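Local structure of polycyclic ketone monooxygenase (5MQ6) at residues Leu92-Leu97 with Ile109-Ala114; Ala100-Gly105 with Gln554-Ala559; His517-Asn522 with Thr549-Gln554. The protein uses FAD and NADPH to insert one oxygen atom beside the carbonyl of ketones, bulky polycyclic ones especially, turning them into esters or lactones. All blocks are in the same frame, centred on the assembly; numbering follows the deposited sequence.

Contact 1 (Leu92-Leu97 with Ile109-Ala114). With FAD (flavin-adenine dinucleotide), chain B.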
loop_
_atom_site.group_PDB
_atom_site.type_symbol
_atom_site.label_atom_id
_atom_site.label_comp_id
_atom_site.label_asym_id
_atom_site.label_seq_id
_atom_site.Cartn_x
_atom_site.Cartn_y
_atom_site.Cartn_z
ATOM N N LEU A 92 1.682 13.464 7.312
ATOM C CA LEU A 92 3.013 13.951 7.016
ATOM C C LEU A 92 3.010 15.191 6.163
ATOM O O LEU A 92 3.789 16.138 6.407
ATOM C CB LEU A 92 3.815 12.866 6.327
ATOM C CG LEU A 92 4.464 11.955 7.328
ATOM C CD1 LEU A 92 4.977 10.657 6.575
ATOM C CD2 LEU A 92 5.632 12.722 8.042
ATOM N N TYR A 93 2.150 15.251 5.192
ATOM C CA TYR A 93 2.087 16.500 4.382
ATOM C C TYR A 93 1.668 17.675 5.286
ATOM O O TYR A 93 2.238 18.792 5.219
ATOM C CB TYR A 93 0.988 16.421 3.304
ATOM C CG TYR A 93 1.250 15.881 1.907
ATOM C CD1 TYR A 93 2.352 16.253 1.132
ATOM C CD2 TYR A 93 0.275 15.104 1.308
ATOM C CE1 TYR A 93 2.521 15.794 -0.147
ATOM C CE2 TYR A 93 0.374 14.681 -0.007
ATOM C CZ TYR A 93 1.483 15.049 -0.750
ATOM O OH TYR A 93 1.475 14.602 -2.028
ATOM N N ALA A 94 0.660 17.430 6.123
ATOM C CA ALA A 94 0.124 18.494 6.963
ATOM C C ALA A 94 1.159 18.984 7.968
ATOM O O ALA A 94 1.414 20.227 8.102
ATOM C CB ALA A 94 -1.109 18.014 7.731
ATOM N N VAL A 95 1.767 18.033 8.663
ATOM C CA VAL A 95 2.837 18.379 9.574
ATOM C C VAL A 95 3.996 19.134 8.853
ATOM O O VAL A 95 4.487 20.155 9.343
ATOM C CB VAL A 95 3.396 17.129 10.282
ATOM C CG1 VAL A 95 4.651 17.498 11.073
ATOM C CG2 VAL A 95 2.381 16.545 11.266
ATOM N N ARG A 96 4.406 18.677 7.683
ATOM C CA ARG A 96 5.498 19.285 7.000
ATOM C C ARG A 96 5.143 20.712 6.553
ATOM O O ARG A 96 5.974 21.613 6.631
ATOM C CB ARG A 96 5.964 18.460 5.779
ATOM C CG ARG A 96 7.185 17.582 5.960
ATOM C CD ARG A 96 6.945 16.341 6.741
ATOM N NE ARG A 96 8.161 15.637 7.098
ATOM C CZ ARG A 96 8.758 14.672 6.410
ATOM N NH1 ARG A 96 8.297 14.195 5.275
ATOM N NH2 ARG A 96 9.853 14.185 6.900
ATOM N N LEU A 97 3.938 20.922 6.044
ATOM C CA LEU A 97 3.495 22.258 5.684
ATOM C C LEU A 97 3.524 23.204 6.911
ATOM O O LEU A 97 4.030 24.349 6.851
ATOM C CB LEU A 97 2.142 22.207 5.117
ATOM C CG LEU A 97 1.906 21.610 3.723
ATOM C CD1 LEU A 97 0.399 21.572 3.528
ATOM C CD2 LEU A 97 2.553 22.411 2.566
ATOM N N ILE A 109 -5.316 24.707 5.475
ATOM C CA ILE A 109 -5.377 23.262 5.275
ATOM C C ILE A 109 -6.785 22.760 5.436
ATOM O O ILE A 109 -7.411 23.041 6.446
ATOM C CB ILE A 109 -4.465 22.492 6.255
ATOM C CG1 ILE A 109 -2.968 22.785 5.922
ATOM C CG2 ILE A 109 -4.777 20.943 6.179
ATOM C CD1 ILE A 109 -1.961 22.039 6.818
ATOM N N LEU A 110 -7.248 21.960 4.453
ATOM C CA LEU A 110 -8.330 21.046 4.609
ATOM C C LEU A 110 -7.866 19.700 4.159
ATOM O O LEU A 110 -7.476 19.535 3.016
ATOM C CB LEU A 110 -9.620 21.474 3.880
ATOM C CG LEU A 110 -10.816 20.528 4.168
ATOM C CD1 LEU A 110 -11.328 20.720 5.578
ATOM C CD2 LEU A 110 -11.958 20.728 3.186
ATOM N N MET A 111 -7.965 18.746 5.068
ATOM C CA MET A 111 -7.689 17.341 4.762
ATOM C C MET A 111 -9.032 16.710 4.486
ATOM O O MET A 111 -10.011 16.990 5.228
ATOM C CB MET A 111 -6.966 16.611 5.914
ATOM C CG MET A 111 -5.688 17.350 6.388
ATOM S SD MET A 111 -4.934 16.524 7.819
ATOM C CE MET A 111 -4.166 15.180 6.934
ATOM N N VAL A 112 -9.089 15.911 3.418
ATOM C CA VAL A 112 -10.329 15.260 3.000
ATOM C C VAL A 112 -10.099 13.782 2.882
ATOM O O VAL A 112 -9.135 13.319 2.242
ATOM C CB VAL A 112 -10.859 15.829 1.653
ATOM C CG1 VAL A 112 -12.245 15.286 1.254
ATOM C CG2 VAL A 112 -10.937 17.350 1.779
ATOM N N ASP A 113 -11.026 13.008 3.458
ATOM C CA ASP A 113 -10.889 11.569 3.482
ATOM C C ASP A 113 -12.294 10.956 3.553
ATOM O O ASP A 113 -13.160 11.421 4.280
ATOM C CB ASP A 113 -10.063 11.175 4.708
ATOM C CG ASP A 113 -9.402 9.766 4.588
ATOM O OD1 ASP A 113 -10.008 8.839 4.007
ATOM O OD2 ASP A 113 -8.275 9.599 5.108
ATOM N N ALA A 114 -12.480 9.868 2.855
ATOM C CA ALA A 114 -13.676 9.022 2.918
ATOM C C ALA A 114 -13.776 8.310 4.256
ATOM O O ALA A 114 -14.839 8.016 4.664
ATOM C CB ALA A 114 -13.680 8.006 1.770
HETATM P PA FAD B . -3.774 5.394 3.291
HETATM O O1A FAD B . -4.362 4.388 2.359
HETATM O O2A FAD B . -3.335 5.003 4.691
HETATM O O5B FAD B . -4.826 6.597 3.446
HETATM C C5B FAD B . -5.414 7.154 2.319
HETATM C C4B FAD B . -6.845 7.520 2.657
HETATM O O4B FAD B . -7.345 8.290 1.547
HETATM C C3B FAD B . -7.808 6.353 2.853
HETATM O O3B FAD B . -8.613 6.582 3.981
HETATM C C2B FAD B . -8.645 6.365 1.604
HETATM O O2B FAD B . -9.939 5.854 1.812
HETATM C C1B FAD B . -8.644 7.840 1.265
HETATM N N9A FAD B . -8.989 8.102 -0.111
HETATM C C8A FAD B . -8.411 7.549 -1.216
HETATM N N7A FAD B . -9.040 8.020 -2.288
HETATM C C5A FAD B . -10.029 8.852 -1.922
HETATM C C6A FAD B . -11.016 9.678 -2.640
HETATM N N6A FAD B . -11.172 9.724 -3.947
HETATM N N1A FAD B . -11.753 10.419 -1.854
HETATM C C2A FAD B . -11.669 10.401 -0.503
HETATM N N3A FAD B . -10.838 9.702 0.236
HETATM C C4A FAD B . -10.001 8.882 -0.472
HETATM N N1 FAD B . 2.945 -0.624 4.733
HETATM C C2 FAD B . 4.155 -0.665 5.381
HETATM O O2 FAD B . 5.108 -0.021 4.962
HETATM N N3 FAD B . 4.313 -1.410 6.484
HETATM C C4 FAD B . 3.286 -2.129 6.963
HETATM O O4 FAD B . 3.491 -2.782 7.977
HETATM C C4X FAD B . 1.949 -2.157 6.345
HETATM N N5 FAD B . 0.880 -2.898 6.790
HETATM C C5X FAD B . -0.289 -2.818 6.108
HETATM C C6 FAD B . -1.458 -3.609 6.548
HETATM C C7 FAD B . -2.682 -3.456 5.738
HETATM C C7M FAD B . -3.940 -4.212 6.099
HETATM C C8 FAD B . -2.749 -2.584 4.529
HETATM C C8M FAD B . -4.011 -2.413 3.685
HETATM C C9 FAD B . -1.633 -1.870 4.142
HETATM C C9A FAD B . -0.419 -1.955 4.880
HETATM N N10 FAD B . 0.690 -1.223 4.422
HETATM C C10 FAD B . 1.874 -1.296 5.162
HETATM C "C1'" FAD B . 0.618 -0.300 3.267
HETATM C "C2'" FAD B . -0.070 1.020 3.815
HETATM O "O2'" FAD B . -1.170 1.360 2.960
HETATM C "C3'" FAD B . 0.901 2.237 3.996
HETATM O "O3'" FAD B . 1.937 1.878 4.914
HETATM C "C4'" FAD B . 0.316 3.528 4.617
HETATM O "O4'" FAD B . -0.622 3.316 5.763
HETATM C "C5'" FAD B . -0.345 4.386 3.519
HETATM O "O5'" FAD B . -0.501 5.732 4.064
HETATM P P FAD B . -1.261 6.736 3.044
HETATM O O1P FAD B . -1.762 7.914 3.957
HETATM O O2P FAD B . -0.313 6.931 1.852
HETATM O O3P FAD B . -2.513 5.870 2.417
#
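I109 and M111 of strand 109-112 reach across to A94 and L97 on the sheet-facing side of helix 88-99, joining the second half of a Rossmann-type beta-alpha-beta unit (strand 78-84, helix 88-99, strand 109-112). The segment axes run nearly antiparallel, at 173°, and approach to 10.2 Å, as expected where a helix returns the chain over a parallel sheet. I109 shows how this layer is filled. Its CB stays close to the strand and sends out two unequal branches. The short one, CG2, is turned along the strand and lies 3.7 Å from CG of M111, while CG1, anti to the carbonyl carbon (chi1 -68°), runs to the helix. At the end of the fully extended CG1 branch, CD1 is 4.1 Å from CD1 of L97, whose side chain crosses it at a slant, 4.2 Å from CB of A94 and 4.0 Å from A94 O. The methyl of A103, in the loop leading to the strand, also packs on this isoleucine. M111 reaches the same methyl of A94 with its sulfur. Its chain is extended as far as SD, which rests 4.1 Å from A94 CB, then bends at chi3. The small alanine thus lets two longer strand side chains pack against the helix, and the side chains that meet here are apolar.

The strand's exit is polar and serves FAD. D113 OD2 accepts from A86 N in the glycine-rich turn, and its OD1 from A115 N, so each carboxylate oxygen has a backbone N-H donor. An acidic residue at this place is the usual ribose ligand of Rossmann-type FAD domains: D113 OD1 accepts a 2.7 Å hydrogen bond from ribose O3B, and A114 N donates to adenine N3A at 3.1 Å, N-H...N angle 149°.

Contact 2 (Ala100-Gly105 with Gln554-Ala559)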
loop_
_atom_site.group_PDB
_atom_site.type_symbol
_atom_site.label_atom_id
_atom_site.label_comp_id
_atom_site.label_asym_id
_atom_site.label_seq_id
_atom_site.Cartn_x
_atom_site.Cartn_y
_atom_site.Cartn_z
ATOM N N ALA A 100 7.070 24.021 7.796
ATOM C CA ALA A 100 7.700 24.847 6.794
ATOM C C ALA A 100 7.238 26.272 6.840
ATOM O O ALA A 100 7.717 27.057 6.034
ATOM C CB ALA A 100 7.476 24.287 5.363
ATOM N N GLY A 101 6.273 26.580 7.709
ATOM C CA GLY A 101 5.653 27.891 7.783
ATOM C C GLY A 101 4.654 28.187 6.662
ATOM O O GLY A 101 4.378 29.337 6.426
ATOM N N LEU A 102 4.127 27.184 5.959
ATOM C CA LEU A 102 3.192 27.418 4.844
ATOM C C LEU A 102 1.691 27.383 5.230
ATOM O O LEU A 102 0.853 27.693 4.431
ATOM C CB LEU A 102 3.421 26.372 3.787
ATOM C CG LEU A 102 4.805 26.407 3.152
ATOM C CD1 LEU A 102 5.166 25.176 2.345
ATOM C CD2 LEU A 102 4.850 27.579 2.256
ATOM N N ALA A 103 1.381 27.021 6.452
ATOM C CA ALA A 103 -0.016 26.762 6.844
ATOM C C ALA A 103 -0.272 27.305 8.240
ATOM O O ALA A 103 -0.624 26.593 9.130
ATOM C CB ALA A 103 -0.347 25.287 6.761
ATOM N N SER A 104 -0.054 28.578 8.434
ATOM C CA SER A 104 -0.322 29.216 9.749
ATOM C C SER A 104 -1.731 29.730 9.939
ATOM O O SER A 104 -2.294 29.616 11.036
ATOM C CB SER A 104 0.653 30.327 9.926
ATOM O OG SER A 104 1.922 29.695 10.095
ATOM N N GLY A 105 -2.269 30.310 8.878
ATOM C CA GLY A 105 -3.668 30.698 8.785
ATOM C C GLY A 105 -4.745 29.635 9.021
ATOM O O GLY A 105 -4.582 28.437 8.765
ATOM N N GLN A 554 9.085 20.851 0.337
ATOM C CA GLN A 554 10.238 21.696 0.115
ATOM C C GLN A 554 10.239 22.428 -1.263
ATOM O O GLN A 554 10.656 23.581 -1.345
ATOM C CB GLN A 554 11.542 20.927 0.351
ATOM C CG GLN A 554 11.710 20.558 1.804
ATOM C CD GLN A 554 11.838 21.786 2.711
ATOM O OE1 GLN A 554 12.573 22.702 2.392
ATOM N NE2 GLN A 554 11.127 21.816 3.785
ATOM N N VAL A 555 9.760 21.766 -2.324
ATOM C CA VAL A 555 9.621 22.404 -3.619
ATOM C C VAL A 555 8.621 23.555 -3.539
ATOM O O VAL A 555 8.829 24.675 -4.099
ATOM C CB VAL A 555 9.164 21.374 -4.644
ATOM C CG1 VAL A 555 8.583 22.021 -5.904
ATOM C CG2 VAL A 555 10.351 20.468 -5.003
ATOM N N ILE A 556 7.491 23.263 -2.873
ATOM C CA ILE A 556 6.492 24.304 -2.683
ATOM C C ILE A 556 7.052 25.493 -1.837
ATOM O O ILE A 556 6.793 26.694 -2.129
ATOM C CB ILE A 556 5.215 23.710 -1.995
ATOM C CG1 ILE A 556 4.480 22.807 -3.029
ATOM C CG2 ILE A 556 4.304 24.840 -1.459
ATOM C CD1 ILE A 556 3.407 21.933 -2.345
ATOM N N LYS A 557 7.749 25.159 -0.751
ATOM C CA LYS A 557 8.424 26.182 0.074
ATOM C C LYS A 557 9.346 27.095 -0.740
ATOM O O LYS A 557 9.274 28.365 -0.642
ATOM C CB LYS A 557 9.130 25.539 1.247
ATOM C CG LYS A 557 9.686 26.551 2.226
ATOM C CD LYS A 557 10.529 25.775 3.223
ATOM C CE LYS A 557 10.844 26.598 4.429
ATOM N NZ LYS A 557 11.529 27.808 3.954
ATOM N N THR A 558 10.141 26.467 -1.582
ATOM C CA THR A 558 11.023 27.172 -2.468
ATOM C C THR A 558 10.278 28.106 -3.387
ATOM O O THR A 558 10.629 29.243 -3.517
ATOM C CB THR A 558 11.885 26.222 -3.300
ATOM O OG1 THR A 558 12.609 25.397 -2.404
ATOM C CG2 THR A 558 12.909 26.938 -4.162
ATOM N N ALA A 559 9.284 27.593 -4.056
ATOM C CA ALA A 559 8.507 28.353 -5.020
ATOM C C ALA A 559 7.818 29.499 -4.314
ATOM O O ALA A 559 7.915 30.653 -4.793
ATOM C CB ALA A 559 7.484 27.432 -5.752
#
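A100 meets K557 where the loop leaves helix 88-99, their CA atoms 6.9 Å apart. The methyl CB of A100 lies 4.0 Å from CD of the lysine, and its carbonyl O is 3.5 Å from K557 CE, so this residue is lined on one side by aliphatic chain. K557 comes alongside because it is stretched out from the helix as far as CE, with CG anti to the backbone N (chi1 -173°); at chi4 it bends, and NZ makes a long, weak ion pair with D561. Were K557 an alanine, the change would probably strip the lysine's methylenes from A100 CB and O and leave D561 without that distant charge. G101, with positive phi, closes the helix in a Schellman motif and turns the chain into the connection of the Rossmann beta-alpha-beta crossover, which next runs to strand 109-112. L102 then points back at helix 541-562. Its CD1 lies 3.9 Å from CG2 of I556, the two side chains meeting at an angle, and also sits 4.0 Å from K557 N and 4.1 Å from K557 CB. The carbonyl O of L102 accepts a hydrogen bond from K80 NZ.

Contact 3 (His517-Asn522 with Thr549-Gln554)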
loop_
_atom_site.group_PDB
_atom_site.type_symbol
_atom_site.label_atom_id
_atom_site.label_comp_id
_atom_site.label_asym_id
_atom_site.label_seq_id
_atom_site.Cartn_x
_atom_site.Cartn_y
_atom_site.Cartn_z
ATOM N N HIS A 517 10.097 13.431 -11.103
ATOM C CA HIS A 517 10.382 12.782 -9.799
ATOM C C HIS A 517 9.255 11.959 -9.203
ATOM O O HIS A 517 9.253 11.617 -7.990
ATOM C CB HIS A 517 10.889 13.848 -8.813
ATOM C CG HIS A 517 12.099 14.609 -9.277
ATOM N ND1 HIS A 517 12.385 15.895 -8.839
ATOM C CD2 HIS A 517 13.140 14.258 -10.051
ATOM C CE1 HIS A 517 13.532 16.286 -9.348
ATOM N NE2 HIS A 517 14.038 15.290 -10.031
ATOM N N GLY A 518 8.274 11.662 -10.031
ATOM C CA GLY A 518 7.045 10.959 -9.646
ATOM C C GLY A 518 5.979 11.771 -8.934
ATOM O O GLY A 518 4.943 11.205 -8.516
ATOM N N VAL A 519 6.153 13.076 -8.835
ATOM C CA VAL A 519 5.247 13.822 -7.937
ATOM C C VAL A 519 4.362 14.883 -8.560
ATOM O O VAL A 519 3.480 15.459 -7.869
ATOM C CB VAL A 519 6.041 14.518 -6.793
ATOM C CG1 VAL A 519 6.775 13.476 -5.956
ATOM C CG2 VAL A 519 6.993 15.525 -7.313
ATOM N N CYS A 520 4.602 15.188 -9.830
ATOM C CA CYS A 520 3.758 16.202 -10.556
ATOM C C CYS A 520 3.821 15.927 -12.052
ATOM O O CYS A 520 4.696 15.174 -12.513
ATOM C CB CYS A 520 4.261 17.605 -10.232
ATOM S SG CYS A 520 5.962 17.847 -10.817
ATOM N N SER A 521 2.939 16.568 -12.819
ATOM C CA SER A 521 2.784 16.395 -14.275
ATOM C C SER A 521 2.403 17.752 -14.964
ATOM O O SER A 521 1.615 18.617 -14.421
ATOM C CB SER A 521 1.691 15.388 -14.577
ATOM O OG SER A 521 1.881 14.761 -15.854
ATOM N N ASN A 522 2.946 17.902 -16.157
ATOM C CA ASN A 522 2.707 19.066 -16.978
ATOM C C ASN A 522 1.267 19.168 -17.388
ATOM O O ASN A 522 0.648 18.171 -17.817
ATOM C CB ASN A 522 3.609 19.082 -18.216
ATOM C CG ASN A 522 3.321 20.272 -19.088
ATOM O OD1 ASN A 522 2.632 20.085 -20.027
ATOM N ND2 ASN A 522 3.698 21.526 -18.666
ATOM N N THR A 549 6.823 13.284 0.761
ATOM C CA THR A 549 6.179 14.445 1.356
ATOM C C THR A 549 7.172 15.589 1.614
ATOM O O THR A 549 6.858 16.759 1.280
ATOM C CB THR A 549 5.339 14.129 2.629
ATOM O OG1 THR A 549 6.172 13.662 3.641
ATOM C CG2 THR A 549 4.131 13.140 2.322
ATOM N N GLU A 550 8.378 15.241 2.105
ATOM C CA GLU A 550 9.453 16.232 2.274
ATOM C C GLU A 550 9.840 16.903 0.955
ATOM O O GLU A 550 9.998 18.125 0.914
ATOM C CB GLU A 550 10.711 15.621 2.798
ATOM C CG GLU A 550 11.851 16.637 2.985
ATOM C CD GLU A 550 13.082 15.990 3.535
ATOM O OE1 GLU A 550 13.677 15.102 2.891
ATOM O OE2 GLU A 550 13.484 16.370 4.623
ATOM N N HIS A 551 10.030 16.126 -0.119
ATOM C CA HIS A 551 10.365 16.774 -1.370
ATOM C C HIS A 551 9.262 17.745 -1.838
ATOM O O HIS A 551 9.556 18.859 -2.261
ATOM C CB HIS A 551 10.546 15.681 -2.431
ATOM C CG HIS A 551 10.989 16.187 -3.738
ATOM N ND1 HIS A 551 12.156 16.919 -3.908
ATOM C CD2 HIS A 551 10.404 16.113 -4.949
ATOM C CE1 HIS A 551 12.268 17.268 -5.177
ATOM N NE2 HIS A 551 11.213 16.795 -5.824
ATOM N N ILE A 552 8.012 17.270 -1.832
ATOM C CA ILE A 552 6.891 18.065 -2.315
ATOM C C ILE A 552 6.832 19.395 -1.515
ATOM O O ILE A 552 6.735 20.495 -2.086
ATOM C CB ILE A 552 5.580 17.256 -2.233
ATOM C CG1 ILE A 552 5.634 16.142 -3.297
ATOM C CG2 ILE A 552 4.375 18.174 -2.478
ATOM C CD1 ILE A 552 4.570 15.066 -3.212
ATOM N N VAL A 553 6.882 19.296 -0.189
ATOM C CA VAL A 553 6.697 20.488 0.693
ATOM C C VAL A 553 7.884 21.432 0.521
ATOM O O VAL A 553 7.732 22.706 0.485
ATOM C CB VAL A 553 6.433 20.093 2.180
ATOM C CG1 VAL A 553 6.507 21.319 3.056
ATOM C CG2 VAL A 553 5.036 19.445 2.298
ATOM N N GLN A 554 9.085 20.851 0.337
ATOM C CA GLN A 554 10.238 21.696 0.115
ATOM C C GLN A 554 10.239 22.428 -1.263
ATOM O O GLN A 554 10.656 23.581 -1.345
ATOM C CB GLN A 554 11.542 20.927 0.351
ATOM C CG GLN A 554 11.710 20.558 1.804
ATOM C CD GLN A 554 11.838 21.786 2.711
ATOM O OE1 GLN A 554 12.573 22.702 2.392
ATOM N NE2 GLN A 554 11.127 21.816 3.785
HETATM O O HOH W 1 10.226 17.381 -8.290
#
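H517 and H551 meet obliquely, with rings neither stacked nor edge-to-face: the planes stand at 67° and the centroids lie 5.2 Å apart. The pair joins a loop to the long helix 541-562, which lies against helix 88-99 of the Rossmann-type FAD domain and whose residue N541 bonds FAD through its backbone N. The loop leads into strand 527-529, part of the sheet of the same domain, and V519 shares a backbone hydrogen bond with F529 of that strand.

The two histidine side chains cross at about a right angle. H551 ND1 is hydrogen-bonded to R641 NH2, and its other nitrogen is turned to the loop; CG stands anti to the backbone N (chi1 -176°), which swings the ring off the helix toward H517. The direct hydrogen bond between H517 ND1 and H551 NE2 is weak, 3.4 Å with an angle of 143°. A water does the closer joining, 2.7 Å from each of these two nitrogens, and it meets H551 at the ring edge, in the ring plane. With R641 at one nitrogen and the water at the other, the buried H551 ring is held at both nitrogens, which should limit its rotation.

V519 meets the helix through apolar contacts. Its side chain and that of I552 lie alongside each other but point opposite ways, so that V519 CG1 is 3.9 Å from I552 CD1, and V519 CB is equally near I552 CG1. The same CD1 also lies against Y93 of helix 88-99, near its OH. The second methyl of V519 takes the crowded position between backbone N and carbonyl carbon, and from there CG2 comes to the H551 ring at its edge, near the ring plane, 4.2 Å from CD2.

Contacts 2 and 3 share helix 541-562, which packs against helix 88-99 of contact 1. Contacts 1 and 3 are buried, whereas contact 2, farther from the centre of the chain, is partly open and includes a lysine. Contacts 2 and 3 have Q554 in common and use successive turns of their helix, and V553 of contact 3 packs on A100 of contact 2. Contact 1 fixes another side of helix 88-99 to the sheet; L97 O, 3.0 Å from L102 N in a probable hydrogen bond, ties it to contact 2. Chemistry changes accordingly: apolar side chains between helix and strand, with polar FAD bonds at the strand's end, aliphatic lysine chain at the loop, and a water-bridged histidine pair beside valine and isoleucine in contact 3.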